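Local structure of ribonuclease J (Methanolobus psychrophilus R15, 5HAB) at residues 223-228 / 418-423; 261-266 / 338-343; 286-291 / 309-314; 425-430 / 455-460. The protein probably degrades RNA as an archaeal exoribonuclease that combines a metallo-beta-lactamase fold with a beta-CASP domain. The protein carries 1 engineered substitution. One frame throughout, in Å; residues are numbered along the deposited sequence.

Two pairs of contacts lie on opposite sides of the chain's centre. Contact 2 lies in the parallel sheet of the beta-CASP domain and contact 3, centred about 11 Å away, at its margin, where a loop meets strand 287-291; that strand joins 338-342 through probable backbone hydrogen bonds of Val-341 with Val-289 and Leu-291. Contacts 1 and 4, centres about 10 Å apart, share the sheet holding strands 222-228 and 427-431; helix 413-423 shortly precedes the latter. In sequence, contact 3 falls within contact 2 and both between segments of contact 1, before contact 4; this order, with about 39 Å between the centres of contacts 1 and 2, is that of a beta-CASP domain inserted into the metallo-beta-lactamase fold.

Contact 1. Residues 223-228 / 418-423; sequences IALITE and ELLRML
Leu-225 meets three leucines of helix 413-423 with the two branches of one side chain. Its CD1 lies 3.8 Å from CD1 of Leu-423, while its CD2 is 3.9 Å from CD1 of Leu-420 and 4.2 Å from CD2 of Leu-419. The fork reaches the helix because CG of Leu-225 stands opposite the backbone N (chi1 168°), and Leu-423 crosses it at about a right angle. Leu-419 and Leu-423, one helical turn apart, direct their CB atoms at the strand; Leu-420 starts off to one side and only its tip closes in. Next along the strand, Thr-227 slides past Leu-419 in the opposite sense, OG1 lying 3.8 Å from CD2 of Leu-419. That hydroxyl has its polar partner elsewhere, in a hydrogen bond with Ala-194 O. In the next shell, Val-192 of the adjoining strand touches both Leu-225 and Leu-423, and Tyr-441 of helix 435-447 packs on Leu-420 and Thr-227. The segment axes run nearly antiparallel, at 157°, and approach to 10.6 Å, a usual spacing for a helix laid on a sheet. Apolar packing of a helix on the outer face of a sheet, as here, is characteristic of the alpha-beta/beta-alpha sandwich of metallo-beta-lactamases.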
# COMPACT_ATOMS: atom_id res chain seq x y z
N ILE B 223 6.53 33.83 -20.80
CA ILE B 223 5.12 33.70 -21.14
C ILE B 223 4.52 32.43 -20.55
O ILE B 223 3.43 32.45 -19.98
CB ILE B 223 4.93 33.72 -22.68
CG1 ILE B 223 5.49 35.00 -23.28
CG2 ILE B 223 3.46 33.54 -23.03
CD1 ILE B 223 5.50 35.01 -24.80
N ALA B 224 5.24 31.33 -20.71
CA ALA B 224 4.71 30.03 -20.32
C ALA B 224 5.84 29.08 -19.94
O ALA B 224 6.92 29.09 -20.53
CB ALA B 224 3.88 29.43 -21.45
N LEU B 225 5.59 28.29 -18.91
CA LEU B 225 6.49 27.23 -18.50
C LEU B 225 5.80 25.89 -18.71
O LEU B 225 4.70 25.67 -18.22
CB LEU B 225 6.92 27.40 -17.04
CG LEU B 225 7.65 26.22 -16.39
CD1 LEU B 225 8.96 25.93 -17.10
CD2 LEU B 225 7.89 26.47 -14.91
N ILE B 226 6.45 25.02 -19.49
CA ILE B 226 6.03 23.63 -19.59
C ILE B 226 7.03 22.86 -18.75
O ILE B 226 8.22 22.88 -19.03
CB ILE B 226 6.00 23.13 -21.04
CG1 ILE B 226 4.96 23.89 -21.86
CG2 ILE B 226 5.77 21.61 -21.09
CD1 ILE B 226 5.53 25.06 -22.64
N THR B 227 6.55 22.19 -17.71
CA THR B 227 7.46 21.50 -16.81
C THR B 227 6.84 20.17 -16.38
O THR B 227 5.62 20.02 -16.38
CB THR B 227 7.83 22.37 -15.59
OG1 THR B 227 8.89 21.76 -14.86
CG2 THR B 227 6.64 22.59 -14.67
N GLU B 228 7.69 19.21 -16.06
CA GLU B 228 7.24 17.88 -15.67
C GLU B 228 6.50 17.90 -14.34
O GLU B 228 6.76 18.73 -13.48
CB GLU B 228 8.44 16.93 -15.59
CG GLU B 228 9.42 17.29 -14.48
CD GLU B 228 10.33 16.14 -14.09
OE1 GLU B 228 11.13 15.71 -14.94
OE2 GLU B 228 10.25 15.66 -12.94
N GLU B 418 10.91 26.29 -6.20
CA GLU B 418 11.98 27.24 -6.47
C GLU B 418 12.09 27.58 -7.96
O GLU B 418 12.37 28.72 -8.32
CB GLU B 418 13.30 26.71 -5.92
CG GLU B 418 13.29 26.57 -4.40
CD GLU B 418 14.67 26.52 -3.79
OE1 GLU B 418 14.77 26.50 -2.54
OE2 GLU B 418 15.67 26.50 -4.55
N LEU B 419 11.87 26.59 -8.82
CA LEU B 419 11.86 26.85 -10.27
C LEU B 419 10.78 27.89 -10.59
O LEU B 419 11.01 28.83 -11.36
CB LEU B 419 11.61 25.56 -11.05
CG LEU B 419 11.48 25.73 -12.57
CD1 LEU B 419 12.77 26.27 -13.17
CD2 LEU B 419 11.09 24.42 -13.24
N LEU B 420 9.61 27.69 -10.00
CA LEU B 420 8.48 28.58 -10.19
C LEU B 420 8.83 29.98 -9.69
O LEU B 420 8.44 30.98 -10.30
CB LEU B 420 7.25 28.03 -9.47
CG LEU B 420 5.92 28.07 -10.20
CD1 LEU B 420 6.10 27.63 -11.64
CD2 LEU B 420 4.93 27.15 -9.50
N ARG B 421 9.58 30.06 -8.60
CA ARG B 421 9.93 31.37 -8.05
C ARG B 421 11.01 32.07 -8.87
O ARG B 421 11.09 33.29 -8.90
CB ARG B 421 10.41 31.24 -6.60
CG ARG B 421 9.31 30.95 -5.59
CD ARG B 421 9.77 31.21 -4.15
NE ARG B 421 10.81 32.24 -4.06
CZ ARG B 421 12.10 31.99 -3.88
NH1 ARG B 421 12.52 30.74 -3.76
NH2 ARG B 421 12.97 32.99 -3.81
N MET B 422 11.82 31.29 -9.58
CA MET B 422 12.88 31.86 -10.40
C MET B 422 12.38 32.32 -11.77
O MET B 422 12.64 33.45 -12.19
CB MET B 422 14.02 30.86 -10.57
CG MET B 422 14.86 30.68 -9.31
SD MET B 422 16.29 29.61 -9.55
CE MET B 422 15.49 28.02 -9.76
N LEU B 423 11.65 31.45 -12.47
CA LEU B 423 11.21 31.77 -13.82
C LEU B 423 10.02 32.73 -13.83
O LEU B 423 9.78 33.41 -14.83
CB LEU B 423 10.84 30.49 -14.57
CG LEU B 423 12.03 29.67 -15.07
CD1 LEU B 423 11.55 28.41 -15.79
CD2 LEU B 423 12.90 30.52 -15.99

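Contact 2. Residues 261-266 / 338-343; sequences GMIVTT and YLPVMT. With nucleotides of chain D.
Met-342 O is approached twice by Thr-265: OG1 donates a hydrogen bond of 3.0 Å to it, and CA brings its hydrogen to the same oxygen in a CA-H...O contact at 3.2 Å. The hydroxyl comes from above the carbonyl, 35° out of its plane, a position reached because chi1 places Thr-265 OG1 directly opposite the backbone N. Both segments belong to the parallel sheet of the beta-CASP domain, where strands 262-266 and 338-342 are neighbours with axes 22° apart. The parallel ladder is evident in the backbone bonds: Val-264 N donates to Pro-340 O at 2.9 Å, and Met-342 N donates to Val-264 O at 2.9 Å, the latter with an angle of 168° at the hydrogen. One step earlier the proline has no N-H to give, and its CD meets Met-262 O at 3.2 Å instead.

Apolar groups pack on both faces. On the face carrying Val-264 and Val-341, Val-264 CG2 touches Leu-339 CD1 at 3.6 Å, beneath Ile-277 of helix 271-283. On the face of Thr-265 and Met-342, Ile-263 CG2 lies 3.8 Å from Met-342 SD; the methionine chain, bent at its last torsion, also brings CE against that methyl, and helix 352-357 covers it through Val-352, Leu-353 and Ile-356. Beyond the C-terminal end of strand 338-342 the chain reaches the bound RNA, where Thr-343 OG1 gives a weak hydrogen bond of 3.0 Å to OP1 of A5 of chain D.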
# COMPACT_ATOMS: atom_id res chain seq x y z
N GLY B 261 32.70 -11.97 -5.48
CA GLY B 261 32.19 -11.89 -6.83
C GLY B 261 30.93 -11.05 -6.89
O GLY B 261 29.88 -11.43 -6.36
N MET B 262 31.04 -9.89 -7.54
CA MET B 262 29.95 -8.93 -7.57
C MET B 262 29.59 -8.50 -8.99
O MET B 262 30.47 -8.22 -9.81
CB MET B 262 30.32 -7.71 -6.73
CG MET B 262 30.68 -8.04 -5.28
SD MET B 262 31.28 -6.61 -4.36
CE MET B 262 32.72 -6.17 -5.31
N ILE B 263 28.30 -8.46 -9.27
CA ILE B 263 27.78 -7.98 -10.55
C ILE B 263 27.03 -6.68 -10.31
O ILE B 263 26.19 -6.62 -9.42
CB ILE B 263 26.87 -9.02 -11.22
CG1 ILE B 263 27.66 -10.26 -11.63
CG2 ILE B 263 26.15 -8.41 -12.41
CD1 ILE B 263 26.80 -11.35 -12.20
N VAL B 264 27.30 -5.65 -11.10
CA VAL B 264 26.53 -4.42 -11.00
C VAL B 264 25.69 -4.22 -12.26
O VAL B 264 26.16 -4.45 -13.37
CB VAL B 264 27.43 -3.20 -10.75
CG1 VAL B 264 26.59 -1.96 -10.46
CG2 VAL B 264 28.38 -3.47 -9.60
N THR B 265 24.44 -3.80 -12.08
CA THR B 265 23.58 -3.49 -13.22
C THR B 265 22.90 -2.13 -13.05
O THR B 265 22.49 -1.76 -11.95
CB THR B 265 22.52 -4.57 -13.44
OG1 THR B 265 21.70 -4.23 -14.57
CG2 THR B 265 21.64 -4.74 -12.20
N THR B 266 22.80 -1.39 -14.15
CA THR B 266 22.23 -0.04 -14.12
C THR B 266 21.82 0.42 -15.52
O THR B 266 21.98 -0.32 -16.50
CB THR B 266 23.22 0.97 -13.52
OG1 THR B 266 22.60 2.27 -13.44
CG2 THR B 266 24.47 1.07 -14.39
N TYR B 338 37.01 -9.35 -10.89
CA TYR B 338 36.29 -8.57 -11.88
C TYR B 338 35.05 -7.87 -11.32
O TYR B 338 34.45 -8.32 -10.34
CB TYR B 338 35.87 -9.46 -13.05
CG TYR B 338 37.05 -9.99 -13.83
CD1 TYR B 338 37.67 -9.21 -14.80
CD2 TYR B 338 37.55 -11.26 -13.59
CE1 TYR B 338 38.75 -9.68 -15.51
CE2 TYR B 338 38.63 -11.74 -14.29
CZ TYR B 338 39.23 -10.95 -15.25
OH TYR B 338 40.31 -11.43 -15.95
N LEU B 339 34.70 -6.75 -11.94
CA LEU B 339 33.42 -6.10 -11.68
C LEU B 339 32.64 -5.96 -12.97
O LEU B 339 32.73 -4.93 -13.64
CB LEU B 339 33.61 -4.73 -11.04
CG LEU B 339 32.25 -4.17 -10.60
CD1 LEU B 339 31.65 -5.06 -9.52
CD2 LEU B 339 32.34 -2.71 -10.16
N PRO B 340 31.88 -7.00 -13.34
CA PRO B 340 31.00 -6.91 -14.51
C PRO B 340 29.94 -5.82 -14.33
O PRO B 340 29.12 -5.89 -13.40
CB PRO B 340 30.36 -8.30 -14.58
CG PRO B 340 31.27 -9.19 -13.83
CD PRO B 340 31.86 -8.34 -12.73
N VAL B 341 29.96 -4.83 -15.21
CA VAL B 341 28.95 -3.79 -15.24
C VAL B 341 28.05 -4.03 -16.44
O VAL B 341 28.45 -3.77 -17.58
CB VAL B 341 29.58 -2.39 -15.31
CG1 VAL B 341 28.52 -1.31 -15.16
CG2 VAL B 341 30.66 -2.25 -14.26
N MET B 342 26.84 -4.52 -16.20
CA MET B 342 26.05 -5.09 -17.28
C MET B 342 24.62 -4.55 -17.30
O MET B 342 24.16 -3.93 -16.34
CB MET B 342 26.04 -6.61 -17.17
CG MET B 342 25.21 -7.14 -16.02
SD MET B 342 25.20 -8.94 -16.01
CE MET B 342 26.97 -9.25 -16.02
N THR B 343 23.93 -4.76 -18.41
CA THR B 343 22.55 -4.31 -18.57
C THR B 343 21.58 -5.36 -18.07
O THR B 343 21.94 -6.53 -17.91
CB THR B 343 22.24 -3.95 -20.03
OG1 THR B 343 22.42 -5.11 -20.86
CG2 THR B 343 23.18 -2.85 -20.50
P A D 4 19.18 -0.58 -21.93
OP1 A D 4 20.13 -0.86 -20.82
OP2 A D 4 19.58 0.37 -23.00
O5' A D 4 18.76 -1.95 -22.61
C5' A D 4 19.32 -3.18 -22.18
C4' A D 4 18.58 -4.37 -22.74
O4' A D 4 17.24 -3.99 -23.14
C3' A D 4 19.17 -5.00 -23.99
O3' A D 4 20.27 -5.84 -23.70
C2' A D 4 17.97 -5.73 -24.58
O2' A D 4 17.76 -6.98 -23.93
C1' A D 4 16.82 -4.79 -24.22
N9 A D 4 16.41 -3.92 -25.34
C8 A D 4 16.78 -2.62 -25.59
N7 A D 4 16.24 -2.10 -26.67
C5 A D 4 15.45 -3.13 -27.17
C6 A D 4 14.61 -3.23 -28.29
N6 A D 4 14.42 -2.24 -29.16
N1 A D 4 13.96 -4.40 -28.50
C2 A D 4 14.15 -5.40 -27.63
N3 A D 4 14.91 -5.43 -26.54
C4 A D 4 15.54 -4.25 -26.36
P A D 5 21.72 -5.56 -24.35
OP1 A D 5 22.72 -6.34 -23.57
OP2 A D 5 21.90 -4.10 -24.51
O5' A D 5 21.62 -6.22 -25.79
C5' A D 5 21.88 -7.61 -25.98
C4' A D 5 20.81 -8.26 -26.82
O4' A D 5 19.78 -7.27 -27.10
C3' A D 5 21.27 -8.79 -28.17
O3' A D 5 20.47 -9.91 -28.54
C2' A D 5 20.98 -7.62 -29.10
O2' A D 5 20.82 -7.97 -30.46
C1' A D 5 19.70 -7.05 -28.50
N9 A D 5 19.54 -5.61 -28.70
C8 A D 5 20.38 -4.62 -28.25
N7 A D 5 20.00 -3.41 -28.58
C5 A D 5 18.84 -3.61 -29.31
C6 A D 5 17.95 -2.72 -29.94
N6 A D 5 18.11 -1.40 -29.94
N1 A D 5 16.88 -3.25 -30.58
C2 A D 5 16.72 -4.58 -30.58
N3 A D 5 17.49 -5.52 -30.02
C4 A D 5 18.54 -4.96 -29.40

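Contact 3. Residues 286-291 / 309-314; sequences RIPVLL and DLPENV
The 309-314 segment is the loop that leads from helix 293-304 into strand 315-317, an outermost strand, within this chain, of the parallel beta-CASP sheet, and it folds against the neighbouring strand 287-291. A type I beta turn spans Pro-311 to Val-314, and its closing bond runs from Val-314 N to Pro-311 O at 3.2 Å. This turn brings the chain alongside Pro-288 just before regular sheet pairing begins.

No hydrogen bond links the two segments. The backbone evidence for their proximity is a CA-H...O contact, Val-314 CA to Pro-288 O at 3.5 Å with 151° at the hydrogen. Val-314 CG2 also reaches that oxygen, at 3.7 Å, because chi1 of 73° sets this methyl opposite the backbone N and leaves CG1 in the more crowded place between N and the carbonyl carbon. Its CG2 further meets Leu-290 CD1 at 4.4 Å. Pro-288 and Pro-311 come nearest at their CG atoms, 4.4 Å apart, while the Asn-313 side chain passes that of Pro-288 at about a right angle. At the partly exposed margin, Ile-287 CG2 lies 3.6 Å from Asn-313 O. The closest approaches are of carbon to backbone oxygen, and the apolar pairs are looser.

Immediately afterward, Glu-315 forms backbone hydrogen bonds with Pro-288 and Leu-290, carrying the approach over into true pairing of the strands. Helix 271-283 lies against one side, with Gln-282 touching both prolines and Val-278 touching Leu-290, while Val-341 of strand 338-342 also packs on Leu-290.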
# COMPACT_ATOMS: atom_id res chain seq x y z
N ARG B 286 39.48 -4.60 -8.79
CA ARG B 286 38.80 -5.44 -9.77
C ARG B 286 38.89 -4.82 -11.16
O ARG B 286 39.01 -3.60 -11.29
CB ARG B 286 37.34 -5.68 -9.37
CG ARG B 286 37.19 -6.32 -7.99
CD ARG B 286 35.77 -6.79 -7.77
NE ARG B 286 35.61 -7.51 -6.51
CZ ARG B 286 34.86 -8.59 -6.36
NH1 ARG B 286 34.21 -9.09 -7.40
NH2 ARG B 286 34.77 -9.19 -5.18
N ILE B 287 38.83 -5.66 -12.19
CA ILE B 287 38.85 -5.16 -13.55
C ILE B 287 37.44 -4.84 -14.01
O ILE B 287 36.59 -5.73 -14.10
CB ILE B 287 39.51 -6.17 -14.51
CG1 ILE B 287 41.00 -6.32 -14.20
CG2 ILE B 287 39.28 -5.76 -15.96
CD1 ILE B 287 41.69 -7.37 -15.05
N PRO B 288 37.17 -3.56 -14.30
CA PRO B 288 35.84 -3.14 -14.75
C PRO B 288 35.58 -3.58 -16.19
O PRO B 288 36.22 -3.09 -17.11
CB PRO B 288 35.90 -1.61 -14.64
CG PRO B 288 37.34 -1.28 -14.76
CD PRO B 288 38.09 -2.42 -14.13
N VAL B 289 34.65 -4.52 -16.35
CA VAL B 289 34.29 -5.01 -17.67
C VAL B 289 32.82 -4.71 -17.97
O VAL B 289 31.92 -5.17 -17.27
CB VAL B 289 34.61 -6.52 -17.80
CG1 VAL B 289 34.31 -7.25 -16.50
CG2 VAL B 289 33.84 -7.14 -18.97
N LEU B 290 32.59 -3.90 -19.00
CA LEU B 290 31.24 -3.52 -19.41
C LEU B 290 30.65 -4.50 -20.42
O LEU B 290 31.25 -4.76 -21.46
CB LEU B 290 31.26 -2.10 -20.00
CG LEU B 290 31.20 -0.89 -19.06
CD1 LEU B 290 32.17 -0.99 -17.90
CD2 LEU B 290 31.48 0.37 -19.86
N LEU B 291 29.47 -5.04 -20.12
CA LEU B 291 28.84 -6.04 -20.97
C LEU B 291 27.46 -5.60 -21.45
O LEU B 291 26.71 -4.97 -20.70
CB LEU B 291 28.73 -7.39 -20.26
CG LEU B 291 30.00 -8.08 -19.77
CD1 LEU B 291 30.32 -7.68 -18.35
CD2 LEU B 291 29.87 -9.58 -19.89
N ASP B 309 36.09 9.70 -18.73
CA ASP B 309 37.40 9.10 -18.89
C ASP B 309 37.34 7.65 -18.42
O ASP B 309 36.73 7.34 -17.40
CB ASP B 309 38.45 9.88 -18.09
CG ASP B 309 39.87 9.58 -18.54
OD1 ASP B 309 40.04 9.09 -19.68
OD2 ASP B 309 40.80 9.83 -17.75
N LEU B 310 37.98 6.76 -19.17
CA LEU B 310 38.01 5.34 -18.81
C LEU B 310 39.44 4.86 -18.59
O LEU B 310 40.34 5.20 -19.35
CB LEU B 310 37.34 4.50 -19.89
CG LEU B 310 35.83 4.70 -20.08
CD1 LEU B 310 35.32 3.82 -21.20
CD2 LEU B 310 35.07 4.43 -18.78
N PRO B 311 39.65 4.06 -17.53
CA PRO B 311 40.97 3.47 -17.25
C PRO B 311 41.41 2.51 -18.34
O PRO B 311 40.58 2.01 -19.10
CB PRO B 311 40.74 2.72 -15.93
CG PRO B 311 39.27 2.49 -15.87
CD PRO B 311 38.65 3.67 -16.53
N GLU B 312 42.72 2.27 -18.43
CA GLU B 312 43.29 1.44 -19.49
C GLU B 312 42.76 0.00 -19.48
O GLU B 312 42.59 -0.60 -20.54
CB GLU B 312 44.81 1.44 -19.39
CG GLU B 312 45.47 2.78 -19.70
CD GLU B 312 45.36 3.78 -18.56
OE1 GLU B 312 44.85 3.42 -17.48
OE2 GLU B 312 45.81 4.94 -18.74
N ASN B 313 42.51 -0.55 -18.30
CA ASN B 313 42.12 -1.96 -18.21
C ASN B 313 40.64 -2.20 -18.47
O ASN B 313 40.18 -3.35 -18.43
CB ASN B 313 42.50 -2.53 -16.84
CG ASN B 313 41.91 -1.75 -15.68
OD1 ASN B 313 41.00 -0.94 -15.86
ND2 ASN B 313 42.42 -2.00 -14.48
N VAL B 314 39.89 -1.13 -18.74
CA VAL B 314 38.45 -1.25 -19.01
C VAL B 314 38.21 -2.15 -20.22
O VAL B 314 38.95 -2.10 -21.20
CB VAL B 314 37.79 0.13 -19.20
CG1 VAL B 314 38.16 0.75 -20.54
CG2 VAL B 314 36.28 0.01 -19.08

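Contact 4. Residues 425-430 / 455-460; sequences PEHVIP and TLHLLR. With SO4 (sulfate ion), chain M.
His-427 and His-457 both turn CG opposite their own carbonyl carbon, at chi1 of -62° and -49°, and this brings the two imidazoles rim to rim. His-427 ND1 and His-457 NE2 are hydrogen-bonded at 2.9 Å, each near the plane of the other ring; the planes make 37°. Beneath them the backbones form a single bridge, Val-428 with Leu-456, on the outer side of strand 427-431, outermost within this chain: Val-428 N donates to Thr-455 O at 2.9 Å, and His-457 N to Val-428 O at 2.9 Å. Pro-430 cannot donate, and its CD rests 3.1 Å from His-457 O. One water then extends the link, giving to Pro-430 O at 2.8 Å and to His-457 O, and accepting from Leu-459 N. Ile-429 CG2 packs on Leu-459 CD1 at 3.9 Å, and Leu-465 of strand 464-469 touches both Ile-429 and His-457. His-457 ND1 donates to a sulfate, probably from the crystallisation liquor, in a bond modelled doubtfully short. The bond to His-427, with the sulfate at the other nitrogen, would limit rotation of the His-457 ring; doubtfully, given the short contact, the anion might also favour its charged form.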
# COMPACT_ATOMS: atom_id res chain seq x y z
N PRO B 425 6.87 32.33 -14.32
CA PRO B 425 6.12 32.27 -15.58
C PRO B 425 4.72 32.85 -15.47
O PRO B 425 4.09 32.80 -14.41
CB PRO B 425 6.08 30.78 -15.88
CG PRO B 425 6.10 30.14 -14.54
CD PRO B 425 7.02 30.99 -13.71
N GLU B 426 4.23 33.39 -16.57
CA GLU B 426 2.90 33.96 -16.64
C GLU B 426 1.86 32.84 -16.69
O GLU B 426 0.76 32.98 -16.15
CB GLU B 426 2.78 34.87 -17.86
CG GLU B 426 1.46 35.58 -18.02
CD GLU B 426 1.47 36.53 -19.20
OE1 GLU B 426 2.55 36.69 -19.81
OE2 GLU B 426 0.41 37.12 -19.51
N HIS B 427 2.22 31.74 -17.34
CA HIS B 427 1.36 30.57 -17.45
C HIS B 427 2.19 29.32 -17.18
O HIS B 427 3.35 29.25 -17.58
CB HIS B 427 0.73 30.48 -18.85
CG HIS B 427 -0.16 31.63 -19.19
ND1 HIS B 427 -1.51 31.64 -18.90
CD2 HIS B 427 0.09 32.80 -19.82
CE1 HIS B 427 -2.04 32.78 -19.32
NE2 HIS B 427 -1.09 33.50 -19.88
N VAL B 428 1.59 28.34 -16.52
CA VAL B 428 2.28 27.08 -16.25
C VAL B 428 1.47 25.91 -16.79
O VAL B 428 0.25 25.88 -16.65
CB VAL B 428 2.55 26.88 -14.75
CG1 VAL B 428 3.61 25.80 -14.56
CG2 VAL B 428 2.99 28.17 -14.11
N ILE B 429 2.16 24.97 -17.41
CA ILE B 429 1.52 23.78 -17.96
C ILE B 429 2.30 22.55 -17.50
O ILE B 429 3.46 22.39 -17.86
CB ILE B 429 1.45 23.83 -19.50
CG1 ILE B 429 0.69 25.07 -19.97
CG2 ILE B 429 0.84 22.53 -20.06
CD1 ILE B 429 1.57 26.29 -20.21
N PRO B 430 1.66 21.69 -16.70
CA PRO B 430 2.35 20.46 -16.32
C PRO B 430 2.35 19.42 -17.44
O PRO B 430 1.38 19.32 -18.19
CB PRO B 430 1.56 19.96 -15.10
CG PRO B 430 0.19 20.54 -15.28
CD PRO B 430 0.41 21.88 -15.94
N THR B 455 -3.99 31.05 -15.04
CA THR B 455 -2.55 31.10 -15.27
C THR B 455 -1.92 29.72 -15.16
O THR B 455 -0.71 29.56 -15.30
CB THR B 455 -1.87 32.01 -14.25
OG1 THR B 455 -2.14 31.52 -12.94
CG2 THR B 455 -2.41 33.44 -14.36
N LEU B 456 -2.75 28.71 -14.90
CA LEU B 456 -2.30 27.35 -14.69
C LEU B 456 -3.20 26.45 -15.51
O LEU B 456 -4.42 26.53 -15.40
CB LEU B 456 -2.36 26.99 -13.19
CG LEU B 456 -2.17 25.52 -12.78
CD1 LEU B 456 -0.75 25.05 -13.00
CD2 LEU B 456 -2.60 25.31 -11.34
N HIS B 457 -2.62 25.60 -16.35
CA HIS B 457 -3.42 24.91 -17.36
C HIS B 457 -3.21 23.41 -17.42
O HIS B 457 -2.08 22.92 -17.56
CB HIS B 457 -3.18 25.55 -18.72
CG HIS B 457 -3.29 27.03 -18.70
ND1 HIS B 457 -4.49 27.69 -18.88
CD2 HIS B 457 -2.37 27.99 -18.45
CE1 HIS B 457 -4.29 28.99 -18.77
NE2 HIS B 457 -3.01 29.20 -18.51
N LEU B 458 -4.32 22.68 -17.34
CA LEU B 458 -4.32 21.24 -17.42
C LEU B 458 -4.66 20.79 -18.83
O LEU B 458 -5.80 20.91 -19.27
CB LEU B 458 -5.33 20.66 -16.42
CG LEU B 458 -5.53 19.14 -16.44
CD1 LEU B 458 -4.19 18.41 -16.30
CD2 LEU B 458 -6.50 18.71 -15.35
N LEU B 459 -3.65 20.32 -19.56
CA LEU B 459 -3.84 19.83 -20.92
C LEU B 459 -3.90 18.30 -21.01
O LEU B 459 -3.18 17.60 -20.30
CB LEU B 459 -2.72 20.35 -21.82
CG LEU B 459 -2.58 21.86 -21.99
CD1 LEU B 459 -1.58 22.18 -23.08
CD2 LEU B 459 -3.94 22.47 -22.31
N ARG B 460 -4.75 17.81 -21.91
CA ARG B 460 -4.79 16.40 -22.28
C ARG B 460 -4.11 16.23 -23.65
O ARG B 460 -4.02 17.20 -24.40
CB ARG B 460 -6.23 15.89 -22.33
CG ARG B 460 -7.04 16.17 -21.06
CD ARG B 460 -6.56 15.32 -19.90
NE ARG B 460 -7.12 13.98 -19.94
CZ ARG B 460 -6.51 12.90 -19.47
NH1 ARG B 460 -5.29 13.00 -18.94
NH2 ARG B 460 -7.10 11.71 -19.54
S SO4 M . -8.13 26.80 -19.70
O1 SO4 M . -6.83 26.89 -19.05
O2 SO4 M . -8.95 27.95 -19.32
O3 SO4 M . -8.80 25.56 -19.28
O4 SO4 M . -7.95 26.78 -21.15
O HOH W 1 -1.35 20.04 -18.45